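Local coordinates for mannosylglycerate hydrolase MGH1-like glycoside hydrolase domain-containing protein (Thermus thermophilus HB8, PDB 4WVA) that hydrolyses mannosylglycerate, a solute made by thermophiles under osmotic stress, to mannose and glycerate, and probably splits glucosylglycerate as well, at residues L55-L58 against F59-Q63; L135-F138 against H139-L142; E257-Y260 against E261-W265. One frame throughout, in Å; residues are numbered along the deposited sequence.

Interaction 1 of 3, residues L55-L58 against F59-Q63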
# COMPACT_ATOMS: atom_id res chain seq x y z
N LEU A 55 -0.37 -2.80 -32.51
CA LEU A 55 0.63 -2.24 -31.61
C LEU A 55 2.04 -2.36 -32.21
O LEU A 55 2.89 -1.51 -31.98
CB LEU A 55 0.55 -2.91 -30.26
CG LEU A 55 -0.85 -2.85 -29.64
CD1 LEU A 55 -0.80 -3.48 -28.26
CD2 LEU A 55 -1.37 -1.41 -29.62
N LEU A 56 2.30 -3.41 -32.97
CA LEU A 56 3.59 -3.48 -33.67
C LEU A 56 3.74 -2.26 -34.55
O LEU A 56 4.82 -1.65 -34.63
CB LEU A 56 3.68 -4.73 -34.55
CG LEU A 56 3.75 -6.06 -33.82
CD1 LEU A 56 3.67 -7.23 -34.80
CD2 LEU A 56 5.03 -6.12 -33.04
N CYS A 57 2.67 -1.92 -35.26
CA CYS A 57 2.70 -0.80 -36.19
C CYS A 57 2.98 0.51 -35.45
O CYS A 57 3.81 1.31 -35.87
CB CYS A 57 1.39 -0.74 -36.95
SG CYS A 57 1.28 0.56 -38.19
N LEU A 58 2.26 0.74 -34.35
CA LEU A 58 2.47 1.92 -33.53
C LEU A 58 3.95 2.11 -33.14
O LEU A 58 4.51 3.20 -33.29
CB LEU A 58 1.58 1.84 -32.28
CG LEU A 58 1.71 2.97 -31.27
CD1 LEU A 58 1.36 4.32 -31.86
CD2 LEU A 58 0.84 2.64 -30.05
N PHE A 59 4.59 1.05 -32.65
CA PHE A 59 6.00 1.15 -32.23
C PHE A 59 6.95 1.21 -33.41
O PHE A 59 7.88 2.04 -33.44
CB PHE A 59 6.38 0.01 -31.30
CG PHE A 59 5.96 0.24 -29.88
CD1 PHE A 59 6.76 0.96 -29.02
CD2 PHE A 59 4.73 -0.21 -29.43
CE1 PHE A 59 6.37 1.20 -27.72
CE2 PHE A 59 4.34 0.02 -28.13
CZ PHE A 59 5.15 0.74 -27.28
N ASP A 60 6.72 0.34 -34.39
CA ASP A 60 7.66 0.25 -35.53
C ASP A 60 7.74 1.54 -36.34
O ASP A 60 8.84 1.95 -36.76
CB ASP A 60 7.25 -0.91 -36.45
CG ASP A 60 7.66 -2.26 -35.92
OD1 ASP A 60 8.51 -2.32 -35.03
OD2 ASP A 60 7.12 -3.26 -36.42
N TYR A 61 6.61 2.19 -36.55
CA TYR A 61 6.58 3.44 -37.32
C TYR A 61 6.51 4.72 -36.49
O TYR A 61 6.75 5.81 -37.01
CB TYR A 61 5.43 3.40 -38.33
CG TYR A 61 5.62 2.29 -39.31
CD1 TYR A 61 6.51 2.44 -40.37
CD2 TYR A 61 4.96 1.08 -39.16
CE1 TYR A 61 6.72 1.41 -41.26
CE2 TYR A 61 5.17 0.03 -40.03
CZ TYR A 61 6.05 0.21 -41.09
OH TYR A 61 6.27 -0.81 -41.99
N GLY A 62 6.20 4.59 -35.20
CA GLY A 62 6.08 5.76 -34.33
C GLY A 62 7.25 6.03 -33.41
O GLY A 62 7.62 7.18 -33.20
N GLN A 63 7.86 4.99 -32.85
CA GLN A 63 8.80 5.24 -31.74
C GLN A 63 10.07 5.89 -32.23
O GLN A 63 10.70 5.41 -33.17
CB GLN A 63 9.12 3.96 -30.98
CG GLN A 63 9.89 4.20 -29.69
CD GLN A 63 9.98 2.95 -28.85
OE1 GLN A 63 10.14 1.84 -29.37
NE2 GLN A 63 9.89 3.12 -27.54

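Interaction 2 of 3, residues L135-F138 against H139-L142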
# COMPACT_ATOMS: atom_id res chain seq x y z
N LEU A 135 8.47 -0.97 -25.15
CA LEU A 135 7.69 -0.42 -24.05
C LEU A 135 8.59 0.16 -22.96
O LEU A 135 8.37 1.27 -22.45
CB LEU A 135 6.84 -1.54 -23.43
CG LEU A 135 5.63 -2.01 -24.23
CD1 LEU A 135 5.14 -3.36 -23.77
CD2 LEU A 135 4.52 -0.98 -24.08
N LEU A 136 9.60 -0.60 -22.59
CA LEU A 136 10.52 -0.19 -21.53
C LEU A 136 11.20 1.13 -21.91
O LEU A 136 11.36 2.02 -21.08
CB LEU A 136 11.55 -1.29 -21.29
CG LEU A 136 12.53 -1.11 -20.14
CD1 LEU A 136 11.81 -1.15 -18.80
CD2 LEU A 136 13.59 -2.20 -20.21
N ALA A 137 11.59 1.26 -23.18
CA ALA A 137 12.25 2.48 -23.65
C ALA A 137 11.31 3.67 -23.64
O ALA A 137 11.73 4.80 -23.37
CB ALA A 137 12.83 2.26 -25.05
N PHE A 138 10.03 3.44 -23.92
CA PHE A 138 9.03 4.49 -23.85
C PHE A 138 8.84 4.96 -22.39
O PHE A 138 8.84 6.16 -22.11
CB PHE A 138 7.71 3.99 -24.48
CG PHE A 138 6.55 4.95 -24.36
CD1 PHE A 138 6.72 6.34 -24.39
CD2 PHE A 138 5.25 4.46 -24.25
CE1 PHE A 138 5.65 7.20 -24.31
CE2 PHE A 138 4.18 5.32 -24.18
CZ PHE A 138 4.37 6.69 -24.20
N HIS A 139 8.67 4.01 -21.47
CA HIS A 139 8.51 4.37 -20.07
C HIS A 139 9.76 5.10 -19.58
O HIS A 139 9.67 6.12 -18.89
CB HIS A 139 8.24 3.13 -19.23
CG HIS A 139 6.83 2.60 -19.32
ND1 HIS A 139 6.14 2.42 -20.50
CD2 HIS A 139 6.00 2.19 -18.34
CE1 HIS A 139 4.94 1.93 -20.23
NE2 HIS A 139 4.84 1.76 -18.93
N ARG A 140 10.93 4.62 -19.97
CA ARG A 140 12.17 5.28 -19.58
C ARG A 140 12.24 6.73 -20.07
O ARG A 140 12.65 7.61 -19.33
CB ARG A 140 13.36 4.49 -20.08
CG ARG A 140 14.68 5.05 -19.63
CD ARG A 140 15.80 4.22 -20.18
NE ARG A 140 15.76 2.85 -19.68
CZ ARG A 140 15.66 1.75 -20.42
NH1 ARG A 140 15.57 1.81 -21.75
NH2 ARG A 140 15.68 0.57 -19.80
N TRP A 141 11.84 6.95 -21.33
CA TRP A 141 11.76 8.29 -21.89
C TRP A 141 10.83 9.18 -21.07
O TRP A 141 11.15 10.34 -20.80
CB TRP A 141 11.32 8.24 -23.37
CG TRP A 141 11.21 9.60 -23.94
CD1 TRP A 141 12.22 10.32 -24.50
CD2 TRP A 141 10.06 10.44 -23.94
NE1 TRP A 141 11.78 11.56 -24.85
CE2 TRP A 141 10.45 11.67 -24.52
CE3 TRP A 141 8.74 10.29 -23.51
CZ2 TRP A 141 9.57 12.73 -24.69
CZ3 TRP A 141 7.86 11.35 -23.68
CH2 TRP A 141 8.28 12.54 -24.26
N LEU A 142 9.67 8.66 -20.69
CA LEU A 142 8.74 9.45 -19.91
C LEU A 142 9.40 10.01 -18.65
O LEU A 142 9.30 11.20 -18.40
CB LEU A 142 7.48 8.64 -19.57
CG LEU A 142 6.51 8.35 -20.70
CD1 LEU A 142 5.48 7.32 -20.25
CD2 LEU A 142 5.79 9.61 -21.17

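Interaction 3 of 3, residues E257-Y260 against E261-W265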
# COMPACT_ATOMS: atom_id res chain seq x y z
N GLU A 257 13.01 -11.03 -17.66
CA GLU A 257 13.84 -9.83 -17.75
C GLU A 257 13.93 -9.19 -16.36
O GLU A 257 13.10 -9.45 -15.50
CB GLU A 257 13.22 -8.86 -18.75
CG GLU A 257 13.15 -9.40 -20.16
CD GLU A 257 14.53 -9.51 -20.80
OE1 GLU A 257 15.50 -8.97 -20.22
OE2 GLU A 257 14.65 -10.15 -21.86
N ASP A 258 14.96 -8.38 -16.13
CA ASP A 258 15.19 -7.78 -14.80
C ASP A 258 14.28 -6.54 -14.70
O ASP A 258 14.40 -5.62 -15.48
CB ASP A 258 16.68 -7.41 -14.64
CG ASP A 258 17.00 -6.79 -13.29
OD1 ASP A 258 17.98 -7.21 -12.60
OD2 ASP A 258 16.29 -5.86 -12.90
N PRO A 259 13.32 -6.54 -13.74
CA PRO A 259 12.39 -5.41 -13.63
C PRO A 259 12.75 -4.39 -12.55
O PRO A 259 11.88 -3.63 -12.13
CB PRO A 259 11.07 -6.11 -13.24
CG PRO A 259 11.48 -7.37 -12.57
CD PRO A 259 12.95 -7.61 -12.81
N TYR A 260 14.00 -4.37 -12.08
CA TYR A 260 14.38 -3.55 -10.93
C TYR A 260 14.01 -2.09 -11.19
O TYR A 260 13.47 -1.42 -10.31
CB TYR A 260 15.89 -3.70 -10.66
CG TYR A 260 16.39 -3.26 -9.30
CD1 TYR A 260 17.17 -2.10 -9.17
CD2 TYR A 260 16.17 -4.03 -8.17
CE1 TYR A 260 17.68 -1.72 -7.93
CE2 TYR A 260 16.67 -3.65 -6.93
CZ TYR A 260 17.42 -2.50 -6.82
OH TYR A 260 17.91 -2.12 -5.58
N GLU A 261 14.29 -1.63 -12.41
CA GLU A 261 14.01 -0.25 -12.85
C GLU A 261 12.51 0.07 -12.74
O GLU A 261 12.10 1.10 -12.22
CB GLU A 261 14.47 -0.09 -14.29
CG GLU A 261 14.51 1.34 -14.80
CD GLU A 261 15.13 1.48 -16.18
OE1 GLU A 261 15.34 2.63 -16.62
OE2 GLU A 261 15.38 0.46 -16.86
N ILE A 262 11.71 -0.87 -13.24
CA ILE A 262 10.25 -0.73 -13.24
C ILE A 262 9.71 -0.70 -11.80
O ILE A 262 8.78 0.05 -11.49
CB ILE A 262 9.59 -1.88 -14.01
CG1 ILE A 262 10.13 -2.00 -15.43
CG2 ILE A 262 8.08 -1.67 -14.08
CD1 ILE A 262 9.81 -3.33 -16.08
N GLU A 263 10.29 -1.51 -10.91
CA GLU A 263 9.87 -1.51 -9.52
C GLU A 263 9.99 -0.11 -8.90
O GLU A 263 9.12 0.32 -8.15
CB GLU A 263 10.69 -2.51 -8.70
CG GLU A 263 10.52 -3.97 -9.11
CD GLU A 263 11.66 -4.85 -8.65
OE1 GLU A 263 12.39 -4.47 -7.70
OE2 GLU A 263 11.85 -5.92 -9.25
N GLU A 264 11.08 0.59 -9.21
CA GLU A 264 11.25 1.95 -8.69
C GLU A 264 10.17 2.88 -9.22
O GLU A 264 9.60 3.67 -8.46
CB GLU A 264 12.64 2.51 -9.02
CG GLU A 264 13.75 1.51 -8.75
CD GLU A 264 15.06 2.12 -8.32
OE1 GLU A 264 15.25 3.35 -8.52
OE2 GLU A 264 15.90 1.36 -7.78
N TRP A 265 9.82 2.75 -10.50
CA TRP A 265 8.76 3.58 -11.06
C TRP A 265 7.44 3.32 -10.34
O TRP A 265 6.66 4.24 -10.07
CB TRP A 265 8.55 3.34 -12.56
CG TRP A 265 9.77 3.58 -13.41
CD1 TRP A 265 10.80 4.43 -13.16
CD2 TRP A 265 10.05 2.99 -14.69
NE1 TRP A 265 11.71 4.40 -14.19
CE2 TRP A 265 11.27 3.53 -15.15
CE3 TRP A 265 9.38 2.07 -15.50
CZ2 TRP A 265 11.85 3.14 -16.35
CZ3 TRP A 265 9.95 1.70 -16.70
CH2 TRP A 265 11.18 2.24 -17.11
O HOH W 1 15.90 -3.11 -14.24

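Interaction 1 of 3, residues L55-L58 against F59-Q63
C57 and Y61 meet one turn apart on the last part of helix 48-62. The thiol of C57 is anti to its backbone N (chi1 -178°), which leaves SG at the side of the helix, where the Y61 ring, swung back by chi1 -62°, brings CD2 to 3.8 Å from it. The sulfur stands oblique to the tyrosine ring, a Cys sulfur-aromatic contact, while O of C57 lies at the edge of the same ring, near its plane, 3.5 Å from CD2. F59 makes the same edge approach to O of L55, its CD2 3.4 Å away in the ring plane. D60 folds its carboxylate back over the preceding turn, but OD2 and O of L56 are both acceptors, and OD1 instead bonds Y130 on helix 121-146. Regular i to i+4 backbone bonds run beneath, ending in a bent, weak one from G62 N to L58 O where the helix gives out before Q63. In the barrel, L55 and F59 face helix 107-117, and L58 lies near L33, a probable substrate-binding residue. Two carbonyl oxygens thus each serve an amide and an aromatic edge, weakly polar C-H to O approaches that probably help fix the turn of both rings.

Interaction 2 of 3, residues L135-F138 against H139-L142
F138 turns one face of its phenyl ring to L142, one turn on, and the two side chains run at a slant to each other. CD1 of L142 sits over that face of the ring, 4.3 Å from its centroid and shifted toward the rim, a CH-pi contact; CG of the leucine closes on ring atom CE1 of F138 at 3.9 Å. W141 comes in from a different direction, its CE3 near the plane of the phenylalanine ring at the edge. All this belongs to helix 121-146 of the (alpha/alpha)6-barrel, where F138 also packs on L69 and T102 and H139 faces helix 235-254. The imidazole of H139 is turned back along the helix, CG beside the backbone N (chi1 -78°), and O of L135 takes two donors from that residue: the backbone N at 2.9 Å, nearly straight, and ND1 at 3.2 Å in a weak, bent bond. On the outer side R140 bends at chi3 (-63°), doubling its guanidinium back over the previous turn. NH2 of R140 comes to 3.5 Å from CD2 of L136, NH1 to 3.9 Å from CA of A137, and the same NH2 makes a salt bridge to E261.

Interaction 3 of 3, residues E257-Y260 against E261-W265
With its CG anti to the carbonyl carbon (chi1 -64°) and the chain extended beyond, E263 reaches back over the first turn of helix 260-275, where P259 and Y260 receive it. OE2 comes to 3.6 Å from CG of P259, and OE1 to 3.8 Å from CD2 of Y260, whose ring stands 68° from the carboxylate plane. Y260 has CG anti to the backbone N, which brings ring atom CE1 to 3.6 Å from OE2 of E264, obliquely, with ring and carboxylate planes 53° apart. P259 holds the N-cap position, and its O accepts the backbone N of E263 at 2.9 Å; the next bond, E264 N to Y260 O, is weak. Just ahead, D258 forms an Asx turn: OD2 takes the backbone N of Y260 at 2.9 Å and is bridged by a water to E261 N. E263 OE1 makes a salt bridge to R268 of the second subunit, D258 OD1 one to R150 of that subunit, which also makes a cation-pi contact with Y260, and E264 OE2 has a long, weak ion pair with R268. Were E263 replaced by alanine, R268 of the second subunit would probably lose its salt-bridge partner here and P259 one of the groups packed on it. The charges of D258 and E263 thus appear to be balanced by arginines of a neighbouring chain, making this turn part of the subunit interface.

Overall arrangement
The three contacts follow one another along the chain, on helices 48-62, 121-146 and 260-275 of the (alpha/alpha)6-barrel. Interaction 1 meets interaction 2 through F59, whose CZ lies 3.7 Å from CD2 of L135; their centres are about 14 Å apart. Interactions 2 and 3, with centres about 12 Å apart, are joined by the salt bridge from R140 NH2 to E261 OE2 (3.0 Å) and by W265, whose CZ3 packs 3.4 Å from CB of H139. Interactions 1 and 3 do not touch. The side chains of L58 and F138 each come within about 4 Å of that of L33, a likely substrate-binding residue, so interactions 1 and 2 probably lie behind the substrate pocket, whereas interaction 3 lies away from it, against neighbouring subunits.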